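Side-chain contact in putative methyltransferase from antibiotic biosynthesis pathway (PDB 3EGE), which probably transfers a methyl group from S-adenosylmethionine to an acceptor, possibly within an antibiotic biosynthesis pathway: residues G47-L52 and V59-P64. Sequence-based numbering, arbitrary orientation.
Sequences GYSVAL and VYAVEP. With EDO (1,2-ethanediol), chain B.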
loop_
_atom_site.group_PDB
_atom_site.type_symbol
_atom_site.label_atom_id
_atom_site.label_comp_id
_atom_site.label_asym_id
_atom_site.label_seq_id
_atom_site.Cartn_x
_atom_site.Cartn_y
_atom_site.Cartn_z
ATOM N N GLY A 47 3.027 -9.316 5.614
ATOM C CA GLY A 47 4.439 -9.040 5.373
ATOM C C GLY A 47 4.926 -7.855 6.184
ATOM O O GLY A 47 5.939 -7.970 6.874
ATOM N N TYR A 48 4.203 -6.735 6.113
ATOM C CA TYR A 48 4.537 -5.528 6.907
ATOM C C TYR A 48 4.331 -5.706 8.434
ATOM O O TYR A 48 5.108 -5.144 9.240
ATOM C CB TYR A 48 3.859 -4.269 6.350
ATOM C CG TYR A 48 4.586 -3.796 5.109
ATOM C CD1 TYR A 48 5.744 -2.988 5.213
ATOM C CD2 TYR A 48 4.175 -4.207 3.830
ATOM C CE1 TYR A 48 6.464 -2.577 4.042
ATOM C CE2 TYR A 48 4.879 -3.816 2.674
ATOM C CZ TYR A 48 6.018 -2.992 2.785
ATOM O OH TYR A 48 6.705 -2.600 1.666
ATOM N N SER A 49 3.320 -6.508 8.797
ATOM C CA SER A 49 3.038 -6.885 10.189
ATOM C C SER A 49 4.258 -7.566 10.802
ATOM O O SER A 49 4.731 -7.157 11.876
ATOM C CB SER A 49 1.812 -7.821 10.281
ATOM O OG SER A 49 0.707 -7.321 9.523
ATOM N N VAL A 50 4.792 -8.560 10.086
ATOM C CA VAL A 50 6.001 -9.297 10.529
ATOM C C VAL A 50 7.246 -8.419 10.483
ATOM O O VAL A 50 8.055 -8.445 11.411
ATOM C CB VAL A 50 6.236 -10.608 9.694
ATOM C CG1 VAL A 50 7.598 -11.276 10.054
ATOM C CG2 VAL A 50 5.055 -11.584 9.902
ATOM N N ALA A 51 7.384 -7.657 9.400
ATOM C CA ALA A 51 8.496 -6.721 9.209
ATOM C C ALA A 51 8.573 -5.694 10.368
ATOM O O ALA A 51 9.649 -5.460 10.925
ATOM C CB ALA A 51 8.377 -6.017 7.819
ATOM N N LEU A 52 7.426 -5.126 10.738
ATOM C CA LEU A 52 7.337 -4.195 11.889
ATOM C C LEU A 52 7.475 -4.898 13.222
ATOM O O LEU A 52 8.056 -4.321 14.139
ATOM C CB LEU A 52 6.040 -3.382 11.855
ATOM C CG LEU A 52 6.010 -2.364 10.703
ATOM C CD1 LEU A 52 4.593 -2.076 10.311
ATOM C CD2 LEU A 52 6.777 -1.086 11.079
ATOM N N VAL A 59 2.299 -6.510 17.226
ATOM C CA VAL A 59 1.367 -6.152 16.151
ATOM C C VAL A 59 0.064 -6.950 16.231
ATOM O O VAL A 59 0.100 -8.166 16.323
ATOM C CB VAL A 59 1.981 -6.351 14.717
ATOM C CG1 VAL A 59 1.029 -5.807 13.635
ATOM C CG2 VAL A 59 3.335 -5.659 14.574
ATOM N N TYR A 60 -1.076 -6.246 16.213
ATOM C CA TYR A 60 -2.393 -6.877 16.124
ATOM C C TYR A 60 -2.828 -6.697 14.650
ATOM O O TYR A 60 -3.231 -5.606 14.240
ATOM C CB TYR A 60 -3.413 -6.266 17.098
ATOM C CG TYR A 60 -3.078 -6.343 18.586
ATOM C CD1 TYR A 60 -2.269 -7.359 19.121
ATOM C CD2 TYR A 60 -3.662 -5.434 19.481
ATOM C CE1 TYR A 60 -1.992 -7.429 20.493
ATOM C CE2 TYR A 60 -3.394 -5.500 20.870
ATOM C CZ TYR A 60 -2.559 -6.499 21.355
ATOM O OH TYR A 60 -2.293 -6.560 22.692
ATOM N N ALA A 61 -2.708 -7.782 13.877
ATOM C CA ALA A 61 -3.040 -7.813 12.439
ATOM C C ALA A 61 -4.518 -8.086 12.255
ATOM O O ALA A 61 -5.004 -9.097 12.734
ATOM C CB ALA A 61 -2.230 -8.882 11.722
ATOM N N VAL A 62 -5.219 -7.184 11.563
ATOM C CA VAL A 62 -6.650 -7.349 11.238
ATOM C C VAL A 62 -6.767 -7.404 9.715
ATOM O O VAL A 62 -6.327 -6.475 9.058
ATOM C CB VAL A 62 -7.548 -6.225 11.827
ATOM C CG1 VAL A 62 -9.034 -6.494 11.522
ATOM C CG2 VAL A 62 -7.294 -6.094 13.360
ATOM N N GLU A 63 -7.351 -8.501 9.198
ATOM C CA GLU A 63 -7.540 -8.755 7.766
ATOM C C GLU A 63 -8.794 -9.615 7.524
ATOM O O GLU A 63 -8.827 -10.721 8.020
ATOM C CB GLU A 63 -6.308 -9.520 7.234
ATOM C CG GLU A 63 -6.407 -10.043 5.761
ATOM C CD GLU A 63 -6.839 -8.948 4.797
ATOM O OE1 GLU A 63 -6.265 -7.843 4.871
ATOM O OE2 GLU A 63 -7.772 -9.175 3.997
ATOM N N PRO A 64 -9.793 -9.147 6.726
ATOM C CA PRO A 64 -11.003 -9.999 6.495
ATOM C C PRO A 64 -10.785 -11.300 5.689
ATOM O O PRO A 64 -11.519 -12.279 5.910
ATOM C CB PRO A 64 -11.935 -9.066 5.698
ATOM C CG PRO A 64 -11.012 -8.172 4.970
ATOM C CD PRO A 64 -9.927 -7.872 5.991
HETATM C C1 EDO B . -7.193 -5.471 2.452
HETATM O O1 EDO B . -7.628 -5.612 3.801
HETATM C C2 EDO B . -5.671 -5.424 2.427
HETATM O O2 EDO B . -5.199 -6.212 1.332
#
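Van der Waals contact alone joins Val-59 to Ser-49 and Leu-52; no hydrogen bond runs between the two segments. The Val-59 branches divide the work. With chi1 at -173°, CG1 is anti to the backbone N and packs against Ser-49 CB at 4.0 Å, while CG2 meets the backbone, 3.4 Å from Ser-49 O. The same CG2 reaches Leu-52 CB at 4.5 Å, a looser apolar touch. Ala-61, two residues along the strand on the same face, places its CB 4.0 Å from Ser-49 OG.

The polar side-chain atoms of Ser-49 and Glu-63 find their protein partners outside the two segments. Ser-49 OG, set beside its own backbone N by a chi1 of -48°, hydrogen-bonds to Asp-40 OD2; against the Ala-61 methyl it makes only a van der Waals contact. Beyond the strand end, Glu-63 OE1 accepts from O1 of a 1,2-ethanediol at 2.8 Å and also bonds Gly-44 N, in a turn fitting a Rossmann-type GxGxxG pattern, whereas OE2 takes Ser-65 N. The diol probably comes from crystallisation, but its hydroxyl may mimic a cofactor ribose hydroxyl, consistent with the acidic strand-end residue of Rossmann-like methyltransferases.

The axes of helix 47-52 and strand 59-62 approach to 9.0 Å, their N-to-C directions at 178°, as expected within a beta-alpha-beta unit. Here helix 47-53 links strand 37-41 to strand 58-62, which lies between strands 37-41 and 78-81, and helix 20-30 touches Leu-52 through Ile-27.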